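Local coordinates for GDSL-like protein (Roseburia intestinalis L1-82, PDB 6HFZ) that removes acetyl groups from acetylated mannans as a two-domain esterase of the GDSL-like (SGNH hydrolase) family, at residues 95-109 against 128-142. Sequence-based numbering, arbitrary orientation.
Sequences LLSKEPDFVIIEFSV and VYTSKTKPAVLLVHN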
ATOM      1  N   LEU A  95      -4.033   5.501  -8.354  1.00 23.24           N
ATOM      2  CA  LEU A  95      -5.204   4.631  -8.525  1.00 24.25           C
ATOM      3  C   LEU A  95      -6.421   5.407  -9.034  1.00 26.17           C
ATOM      4  O   LEU A  95      -6.983   5.093 -10.086  1.00 27.30           O
ATOM      5  CB  LEU A  95      -5.540   3.978  -7.180  1.00 25.95           C
ATOM      6  CG  LEU A  95      -6.792   3.098  -7.154  1.00 25.75           C
ATOM      7  CD1 LEU A  95      -6.637   1.882  -8.063  1.00 25.05           C
ATOM      8  CD2 LEU A  95      -7.124   2.620  -5.748  1.00 24.88           C
ATOM      9  N   LEU A  96      -6.906   6.365  -8.242  1.00 22.96           N
ATOM     10  CA  LEU A  96      -8.229   6.942  -8.492  1.00 23.88           C
ATOM     11  C   LEU A  96      -8.238   7.766  -9.788  1.00 25.79           C
ATOM     12  O   LEU A  96      -9.270   7.805 -10.452  1.00 28.79           O
ATOM     13  CB  LEU A  96      -8.686   7.777  -7.296  1.00 24.94           C
ATOM     14  CG  LEU A  96      -8.789   7.009  -5.976  1.00 26.47           C
ATOM     15  CD1 LEU A  96      -9.228   7.956  -4.874  1.00 28.49           C
ATOM     16  CD2 LEU A  96      -9.704   5.796  -6.085  1.00 27.05           C
ATOM     17  N   SER A  97      -7.103   8.382 -10.130  1.00 25.74           N
ATOM     18  CA  SER A  97      -6.903   9.090 -11.387  1.00 26.85           C
ATOM     19  C   SER A  97      -7.107   8.149 -12.588  1.00 29.46           C
ATOM     20  O   SER A  97      -7.375   8.660 -13.685  1.00 28.88           O
ATOM     21  CB  SER A  97      -5.518   9.754 -11.432  1.00 27.75           C
ATOM     22  OG  SER A  97      -4.467   8.805 -11.535  1.00 32.91           O
ATOM     23  N   LYS A  98      -6.987   6.816 -12.402  1.00 27.08           N
ATOM     24  CA  LYS A  98      -7.135   5.862 -13.506  1.00 25.37           C
ATOM     25  C   LYS A  98      -8.592   5.385 -13.640  1.00 24.47           C
ATOM     26  O   LYS A  98      -8.872   4.507 -14.488  1.00 27.13           O
ATOM     27  CB  LYS A  98      -6.237   4.630 -13.349  1.00 28.47           C
ATOM     28  CG  LYS A  98      -4.813   4.847 -12.867  1.00 34.62           C
ATOM     29  CD  LYS A  98      -4.019   5.853 -13.638  1.00 33.39           C
ATOM     30  CE  LYS A  98      -2.527   5.666 -13.425  1.00 38.08           C
ATOM     31  NZ  LYS A  98      -1.752   6.817 -13.938  1.00 36.74           N
ATOM     32  N   GLU A  99      -9.488   5.902 -12.797  1.00 24.63           N
ATOM     33  CA  GLU A  99     -10.943   5.652 -12.880  1.00 25.78           C
ATOM     34  C   GLU A  99     -11.257   4.162 -12.773  1.00 25.51           C
ATOM     35  O   GLU A  99     -11.902   3.568 -13.639  1.00 25.29           O
ATOM     36  CB  GLU A  99     -11.530   6.222 -14.177  1.00 28.88           C
ATOM     37  CG  GLU A  99     -11.447   7.742 -14.231  1.00 33.52           C
ATOM     38  CD  GLU A  99     -11.838   8.308 -15.593  1.00 43.07           C
ATOM     39  OE1 GLU A  99     -12.776   9.117 -15.629  1.00 49.14           O
ATOM     40  OE2 GLU A  99     -11.184   7.956 -16.614  1.00 52.71           O
ATOM     41  N   PRO A 100     -10.848   3.488 -11.682  1.00 24.89           N
ATOM     42  CA  PRO A 100     -10.985   2.039 -11.612  1.00 22.76           C
ATOM     43  C   PRO A 100     -12.455   1.657 -11.394  1.00 23.98           C
ATOM     44  O   PRO A 100     -13.217   2.394 -10.721  1.00 24.38           O
ATOM     45  CB  PRO A 100     -10.132   1.690 -10.365  1.00 24.42           C
ATOM     46  CG  PRO A 100     -10.285   2.933  -9.482  1.00 26.15           C
ATOM     47  CD  PRO A 100     -10.252   4.078 -10.483  1.00 25.40           C
ATOM     48  N   ASP A 101     -12.824   0.475 -11.892  1.00 25.09           N
ATOM     49  CA  ASP A 101     -14.167  -0.120 -11.732  1.00 24.78           C
ATOM     50  C   ASP A 101     -14.174  -1.249 -10.687  1.00 21.90           C
ATOM     51  O   ASP A 101     -15.181  -1.482  -9.989  1.00 22.21           O
ATOM     52  CB  ASP A 101     -14.672  -0.602 -13.091  1.00 24.81           C
ATOM     53  CG  ASP A 101     -14.887   0.558 -14.069  1.00 27.44           C
ATOM     54  OD1 ASP A 101     -15.736   1.451 -13.749  1.00 27.84           O
ATOM     55  OD2 ASP A 101     -14.134   0.627 -15.103  1.00 27.15           O
ATOM     56  N   PHE A 102     -13.002  -1.815 -10.456  1.00 22.69           N
ATOM     57  CA  PHE A 102     -12.756  -2.893  -9.534  1.00 24.22           C
ATOM     58  C   PHE A 102     -11.370  -2.644  -8.927  1.00 21.16           C
ATOM     59  O   PHE A 102     -10.446  -2.324  -9.671  1.00 20.27           O
ATOM     60  CB  PHE A 102     -12.781  -4.221 -10.302  1.00 23.45           C
ATOM     61  CG  PHE A 102     -12.318  -5.438  -9.524  1.00 25.22           C
ATOM     62  CD1 PHE A 102     -13.216  -6.188  -8.789  1.00 25.99           C
ATOM     63  CD2 PHE A 102     -10.997  -5.869  -9.615  1.00 25.42           C
ATOM     64  CE1 PHE A 102     -12.791  -7.313  -8.080  1.00 25.27           C
ATOM     65  CE2 PHE A 102     -10.577  -7.005  -8.936  1.00 27.54           C
ATOM     66  CZ  PHE A 102     -11.482  -7.722  -8.176  1.00 24.53           C
ATOM     67  N   VAL A 103     -11.273  -2.705  -7.595  1.00 22.00           N
ATOM     68  CA  VAL A 103     -10.048  -2.453  -6.854  1.00 22.10           C
ATOM     69  C   VAL A 103      -9.850  -3.594  -5.845  1.00 20.22           C
ATOM     70  O   VAL A 103     -10.718  -3.792  -5.006  1.00 22.03           O
ATOM     71  CB  VAL A 103     -10.116  -1.124  -6.068  1.00 21.64           C
ATOM     72  CG1 VAL A 103      -8.840  -0.922  -5.244  1.00 24.35           C
ATOM     73  CG2 VAL A 103     -10.371   0.057  -7.003  1.00 22.31           C
ATOM     74  N   ILE A 104      -8.726  -4.292  -5.964  1.00 18.20           N
ATOM     75  CA  ILE A 104      -8.195  -5.156  -4.882  1.00 19.02           C
ATOM     76  C   ILE A 104      -7.253  -4.337  -4.008  1.00 20.01           C
ATOM     77  O   ILE A 104      -6.346  -3.614  -4.540  1.00 18.65           O
ATOM     78  CB  ILE A 104      -7.499  -6.400  -5.452  1.00 19.32           C
ATOM     79  CG1 ILE A 104      -8.562  -7.459  -5.757  1.00 19.78           C
ATOM     80  CG2 ILE A 104      -6.408  -6.927  -4.476  1.00 19.55           C
ATOM     81  CD1 ILE A 104      -8.079  -8.652  -6.543  1.00 20.10           C
ATOM     82  N   ILE A 105      -7.471  -4.438  -2.697  1.00 19.05           N
ATOM     83  CA  ILE A 105      -6.621  -3.817  -1.742  1.00 19.63           C
ATOM     84  C   ILE A 105      -5.862  -4.908  -0.973  1.00 20.67           C
ATOM     85  O   ILE A 105      -6.467  -5.785  -0.394  1.00 20.57           O
ATOM     86  CB  ILE A 105      -7.419  -2.908  -0.797  1.00 21.75           C
ATOM     87  CG1 ILE A 105      -8.073  -1.736  -1.522  1.00 21.33           C
ATOM     88  CG2 ILE A 105      -6.520  -2.429   0.325  1.00 20.28           C
ATOM     89  CD1 ILE A 105      -8.963  -0.933  -0.661  1.00 24.06           C
ATOM     90  N   GLU A 106      -4.529  -4.832  -0.954  1.00 19.21           N
ATOM     91  CA  GLU A 106      -3.694  -5.948  -0.522  1.00 19.95           C
ATOM     92  C   GLU A 106      -2.505  -5.423   0.288  1.00 19.54           C
ATOM     93  O   GLU A 106      -1.420  -5.165  -0.283  1.00 18.58           O
ATOM     94  CB  GLU A 106      -3.253  -6.690  -1.785  1.00 22.65           C
ATOM     95  CG  GLU A 106      -2.502  -7.991  -1.580  1.00 23.24           C
ATOM     96  CD  GLU A 106      -1.048  -7.888  -1.173  1.00 24.07           C
ATOM     97  OE1 GLU A 106      -0.751  -8.312  -0.011  1.00 23.70           O
ATOM     98  OE2 GLU A 106      -0.216  -7.339  -1.971  1.00 23.16           O
ATOM     99  N   PHE A 107      -2.711  -5.274   1.606  1.00 18.05           N
ATOM    100  CA  PHE A 107      -1.703  -4.692   2.500  1.00 18.71           C
ATOM    101  C   PHE A 107      -1.524  -5.525   3.784  1.00 18.84           C
ATOM    102  O   PHE A 107      -0.875  -5.082   4.722  1.00 17.89           O
ATOM    103  CB  PHE A 107      -2.054  -3.242   2.861  1.00 18.74           C
ATOM    104  CG  PHE A 107      -1.767  -2.235   1.781  1.00 18.44           C
ATOM    105  CD1 PHE A 107      -0.456  -2.019   1.339  1.00 18.85           C
ATOM    106  CD2 PHE A 107      -2.793  -1.548   1.156  1.00 19.51           C
ATOM    107  CE1 PHE A 107      -0.179  -1.060   0.369  1.00 20.29           C
ATOM    108  CE2 PHE A 107      -2.513  -0.666   0.112  1.00 20.67           C
ATOM    109  CZ  PHE A 107      -1.212  -0.387  -0.243  1.00 19.14           C
ATOM    110  N   SER A 108      -2.166  -6.703   3.866  1.00 17.32           N
ATOM    111  CA  SER A 108      -2.198  -7.465   5.132  1.00 18.52           C
ATOM    112  C   SER A 108      -0.869  -8.142   5.516  1.00 18.86           C
ATOM    113  O   SER A 108      -0.789  -8.649   6.661  1.00 18.48           O
ATOM    114  CB  SER A 108      -3.366  -8.461   5.138  1.00 19.24           C
ATOM    115  OG  SER A 108      -4.575  -7.774   4.819  1.00 20.05           O
ATOM    116  N   VAL A 109       0.180  -8.135   4.656  1.00 18.07           N
ATOM    117  CA  VAL A 109       1.505  -8.553   5.105  1.00 18.18           C
ATOM    118  C   VAL A 109       2.505  -7.405   4.933  1.00 18.34           C
ATOM    119  O   VAL A 109       3.760  -7.628   4.890  1.00 20.56           O
ATOM    120  CB  VAL A 109       1.996  -9.828   4.409  1.00 19.74           C
ATOM    121  CG1 VAL A 109       1.192 -11.049   4.868  1.00 22.37           C
ATOM    122  CG2 VAL A 109       1.991  -9.737   2.890  1.00 19.06           C
ATOM    123  N   VAL A 128     -11.219   5.115  -1.158  1.00 23.76           N
ATOM    124  CA  VAL A 128     -11.457   4.390  -2.413  1.00 20.94           C
ATOM    125  C   VAL A 128     -12.955   4.133  -2.610  1.00 22.57           C
ATOM    126  O   VAL A 128     -13.492   4.307  -3.716  1.00 21.10           O
ATOM    127  CB  VAL A 128     -10.613   3.100  -2.467  1.00 19.61           C
ATOM    128  CG1 VAL A 128     -10.991   2.231  -3.646  1.00 20.97           C
ATOM    129  CG2 VAL A 128      -9.115   3.391  -2.455  1.00 20.83           C
ATOM    130  N   TYR A 129     -13.640   3.715  -1.559  1.00 22.68           N
ATOM    131  CA  TYR A 129     -15.022   3.259  -1.630  1.00 24.52           C
ATOM    132  C   TYR A 129     -15.937   4.442  -2.000  1.00 23.56           C
ATOM    133  O   TYR A 129     -16.876   4.270  -2.759  1.00 23.73           O
ATOM    134  CB  TYR A 129     -15.433   2.626  -0.308  1.00 25.74           C
ATOM    135  CG  TYR A 129     -16.814   2.015  -0.243  1.00 27.23           C
ATOM    136  CD1 TYR A 129     -17.134   0.843  -0.918  1.00 29.29           C
ATOM    137  CD2 TYR A 129     -17.833   2.648   0.451  1.00 27.45           C
ATOM    138  CE1 TYR A 129     -18.399   0.273  -0.814  1.00 28.94           C
ATOM    139  CE2 TYR A 129     -19.101   2.079   0.573  1.00 29.06           C
ATOM    140  CZ  TYR A 129     -19.381   0.888  -0.063  1.00 27.85           C
ATOM    141  OH  TYR A 129     -20.608   0.289   0.083  1.00 33.25           O
ATOM    142  N   THR A 130     -15.621   5.634  -1.489  1.00 25.08           N
ATOM    143  CA  THR A 130     -16.457   6.831  -1.778  1.00 22.75           C
ATOM    144  C   THR A 130     -15.945   7.651  -2.967  1.00 25.69           C
ATOM    145  O   THR A 130     -16.531   8.740  -3.301  1.00 27.80           O
ATOM    146  CB  THR A 130     -16.619   7.700  -0.532  1.00 25.22           C
ATOM    147  OG1 THR A 130     -15.328   8.234  -0.243  1.00 24.80           O
ATOM    148  CG2 THR A 130     -17.177   6.916   0.632  1.00 26.29           C
ATOM    149  N   SER A 131     -14.929   7.185  -3.676  1.00 22.05           N
ATOM    150  CA  SER A 131     -14.399   7.927  -4.841  1.00 22.77           C
ATOM    151  C   SER A 131     -15.433   7.997  -5.979  1.00 26.87           C
ATOM    152  O   SER A 131     -16.455   7.282  -5.988  1.00 27.24           O
ATOM    153  CB  SER A 131     -13.110   7.336  -5.330  1.00 22.74           C
ATOM    154  OG  SER A 131     -13.296   6.012  -5.806  1.00 24.49           O
ATOM    155  N   LYS A 132     -15.137   8.835  -6.974  1.00 28.81           N
ATOM    156  CA  LYS A 132     -16.098   9.194  -8.024  1.00 32.19           C
ATOM    157  C   LYS A 132     -16.671   7.982  -8.758  1.00 31.65           C
ATOM    158  O   LYS A 132     -17.892   7.964  -9.012  1.00 30.47           O
ATOM    159  CB  LYS A 132     -15.439  10.139  -9.033  1.00 34.88           C
ATOM    160  CG  LYS A 132     -16.396  10.696 -10.083  1.00 43.58           C
ATOM    161  CD  LYS A 132     -15.800  11.799 -10.957  1.00 50.91           C
ATOM    162  CE  LYS A 132     -14.542  11.392 -11.706  1.00 58.45           C
ATOM    163  NZ  LYS A 132     -13.308  11.869 -11.030  1.00 62.65           N
ATOM    164  N   THR A 133     -15.827   6.992  -9.109  1.00 26.75           N
ATOM    165  CA  THR A 133     -16.277   5.853  -9.903  1.00 26.38           C
ATOM    166  C   THR A 133     -16.959   4.785  -9.029  1.00 29.95           C
ATOM    167  O   THR A 133     -17.477   3.795  -9.599  1.00 28.87           O
ATOM    168  CB  THR A 133     -15.156   5.251 -10.752  1.00 30.43           C
ATOM    169  OG1 THR A 133     -14.250   4.592  -9.857  1.00 26.92           O
ATOM    170  CG2 THR A 133     -14.423   6.279 -11.593  1.00 28.67           C
ATOM    171  N   LYS A 134     -17.023   4.967  -7.699  1.00 28.06           N
ATOM    172  CA  LYS A 134     -17.749   4.041  -6.787  1.00 27.51           C
ATOM    173  C   LYS A 134     -17.355   2.609  -7.122  1.00 27.80           C
ATOM    174  O   LYS A 134     -18.205   1.743  -7.390  1.00 26.87           O
ATOM    175  CB  LYS A 134     -19.268   4.220  -6.895  1.00 31.47           C
ATOM    176  CG  LYS A 134     -19.774   5.621  -6.541  1.00 33.74           C
ATOM    177  CD  LYS A 134     -19.610   5.928  -5.086  1.00 39.52           C
ATOM    178  CE  LYS A 134     -20.324   7.178  -4.617  1.00 43.92           C
ATOM    179  NZ  LYS A 134     -19.426   8.344  -4.753  1.00 40.94           N
ATOM    180  N   PRO A 135     -16.048   2.307  -7.110  1.00 25.41           N
ATOM    181  CA  PRO A 135     -15.570   0.984  -7.503  1.00 24.34           C
ATOM    182  C   PRO A 135     -15.994  -0.146  -6.556  1.00 23.40           C
ATOM    183  O   PRO A 135     -16.161   0.063  -5.384  1.00 24.43           O
ATOM    184  CB  PRO A 135     -14.048   1.133  -7.456  1.00 24.98           C
ATOM    185  CG  PRO A 135     -13.843   2.179  -6.405  1.00 24.56           C
ATOM    186  CD  PRO A 135     -14.951   3.181  -6.657  1.00 24.09           C
ATOM    187  N   ALA A 136     -16.198  -1.338  -7.128  1.00 24.93           N
ATOM    188  CA  ALA A 136     -16.241  -2.561  -6.359  1.00 25.12           C
ATOM    189  C   ALA A 136     -14.866  -2.745  -5.714  1.00 22.93           C
ATOM    190  O   ALA A 136     -13.838  -2.547  -6.374  1.00 26.92           O
ATOM    191  CB  ALA A 136     -16.572  -3.739  -7.233  1.00 27.20           C
ATOM    192  N   VAL A 137     -14.882  -3.066  -4.425  1.00 23.84           N
ATOM    193  CA  VAL A 137     -13.651  -3.249  -3.652  1.00 22.60           C
ATOM    194  C   VAL A 137     -13.652  -4.668  -3.083  1.00 23.68           C
ATOM    195  O   VAL A 137     -14.663  -5.115  -2.538  1.00 24.59           O
ATOM    196  CB  VAL A 137     -13.554  -2.213  -2.528  1.00 23.33           C
ATOM    197  CG1 VAL A 137     -12.331  -2.435  -1.632  1.00 23.84           C
ATOM    198  CG2 VAL A 137     -13.555  -0.787  -3.058  1.00 24.66           C
ATOM    199  N   LEU A 138     -12.526  -5.373  -3.259  1.00 19.26           N
ATOM    200  CA  LEU A 138     -12.295  -6.691  -2.683  1.00 18.30           C
ATOM    201  C   LEU A 138     -10.991  -6.634  -1.874  1.00 18.83           C
ATOM    202  O   LEU A 138      -9.928  -6.229  -2.430  1.00 19.29           O
ATOM    203  CB  LEU A 138     -12.196  -7.711  -3.817  1.00 20.25           C
ATOM    204  CG  LEU A 138     -11.719  -9.110  -3.435  1.00 22.01           C
ATOM    205  CD1 LEU A 138     -12.759  -9.754  -2.553  1.00 25.55           C
ATOM    206  CD2 LEU A 138     -11.455  -9.928  -4.692  1.00 25.48           C
ATOM    207  N   LEU A 139     -11.046  -7.035  -0.608  1.00 19.44           N
ATOM    208  CA  LEU A 139      -9.842  -7.046   0.217  1.00 20.93           C
ATOM    209  C   LEU A 139      -9.162  -8.404   0.045  1.00 19.19           C
ATOM    210  O   LEU A 139      -9.833  -9.468  -0.007  1.00 19.71           O
ATOM    211  CB  LEU A 139     -10.188  -6.766   1.683  1.00 19.09           C
ATOM    212  CG  LEU A 139     -11.004  -5.510   1.965  1.00 23.36           C
ATOM    213  CD1 LEU A 139     -11.090  -5.259   3.440  1.00 25.24           C
ATOM    214  CD2 LEU A 139     -10.432  -4.270   1.303  1.00 22.50           C
ATOM    215  N   VAL A 140      -7.832  -8.390  -0.104  1.00 16.61           N
ATOM    216  CA  VAL A 140      -7.106  -9.636  -0.184  1.00 18.79           C
ATOM    217  C   VAL A 140      -6.070  -9.685   0.947  1.00 19.00           C
ATOM    218  O   VAL A 140      -5.283  -8.762   1.145  1.00 19.34           O
ATOM    219  CB  VAL A 140      -6.441  -9.794  -1.570  1.00 21.25           C
ATOM    220  CG1 VAL A 140      -5.455 -10.951  -1.604  1.00 23.17           C
ATOM    221  CG2 VAL A 140      -7.472  -9.958  -2.685  1.00 22.06           C
ATOM    222  N   HIS A 141      -6.067 -10.776   1.712  1.00 18.42           N
ATOM    223  CA  HIS A 141      -5.169 -10.951   2.862  1.00 17.79           C
ATOM    224  C   HIS A 141      -4.143 -12.056   2.578  1.00 19.84           C
ATOM    225  O   HIS A 141      -4.492 -13.237   2.650  1.00 19.66           O
ATOM    226  CB  HIS A 141      -5.972 -11.329   4.135  1.00 18.97           C
ATOM    227  CG  HIS A 141      -7.156 -10.468   4.465  1.00 16.61           C
ATOM    228  ND1 HIS A 141      -7.035  -9.115   4.758  1.00 18.80           N
ATOM    229  CD2 HIS A 141      -8.479 -10.737   4.523  1.00 18.63           C
ATOM    230  CE1 HIS A 141      -8.246  -8.601   4.979  1.00 20.20           C
ATOM    231  NE2 HIS A 141      -9.132  -9.562   4.857  1.00 20.00           N
ATOM    232  N   ASN A 142      -2.885 -11.677   2.276  1.00 17.13           N
ATOM    233  CA  ASN A 142      -1.765 -12.618   2.164  1.00 17.93           C
ATOM    234  C   ASN A 142      -1.342 -13.011   3.582  1.00 16.80           C
ATOM    235  O   ASN A 142      -1.993 -12.574   4.569  1.00 20.05           O
ATOM    236  CB  ASN A 142      -0.661 -12.014   1.305  1.00 17.86           C
ATOM    237  CG  ASN A 142      -0.972 -12.179  -0.172  1.00 20.14           C
ATOM    238  OD1 ASN A 142      -1.142 -13.304  -0.636  1.00 21.56           O
ATOM    239  ND2 ASN A 142      -1.112 -11.083  -0.903  1.00 21.61           N
TER
HETATM  240  O   HOH W   1     -17.372   2.006 -11.489  1.00 34.58           O
HETATM  241  O   HOH W   2      -2.603  -8.766   1.895  1.00 15.94           O
HETATM  242  O   HOH W   3      -5.412  -6.173   2.596  1.00 20.26           O
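Strands 102-106 and 136-141 are the two parallel strands of a beta-alpha-beta unit, linked through helix 115-129. V103 N donates to A136 O at 2.8 Å, and V103 O accepts from L138 N. I105 repeats the pattern with L138 O and V140 N. On one sheet face, L138 CD2 lies alongside I104 CG1. I104 CG2 also packs against V140 CG2 at 3.7 Å. On the other face, I105 CD1 meets V137 CG1 at 3.8 Å, and V103 CG2 touches V128 CG1 of the helix. Just before the strands, T133 OG1 donates to P100 O at 2.6 Å, in the carbonyl plane.

Past the I105-L139 pair, polar side chains take over. The side chain of E106 leaves with CG opposite the backbone N (chi1 -173°), then bends at chi2, carrying OE1 to 2.9 Å from N142 ND2. The amide comes from above the carboxylate plane. OE2 is hydrogen-bonded to T43 OG1. One water links E106 OE1 to V140 O and to the N atoms of S108 and N142. With an alanine here, N142 ND2 and T43 OG1 would probably lose their carboxylate partner. S108 OG pairs with H141 ND1 at 2.8 Å, at the ring edge. Such a parallel beta-alpha-beta crossover is typical of the SGNH hydrolase alpha/beta fold.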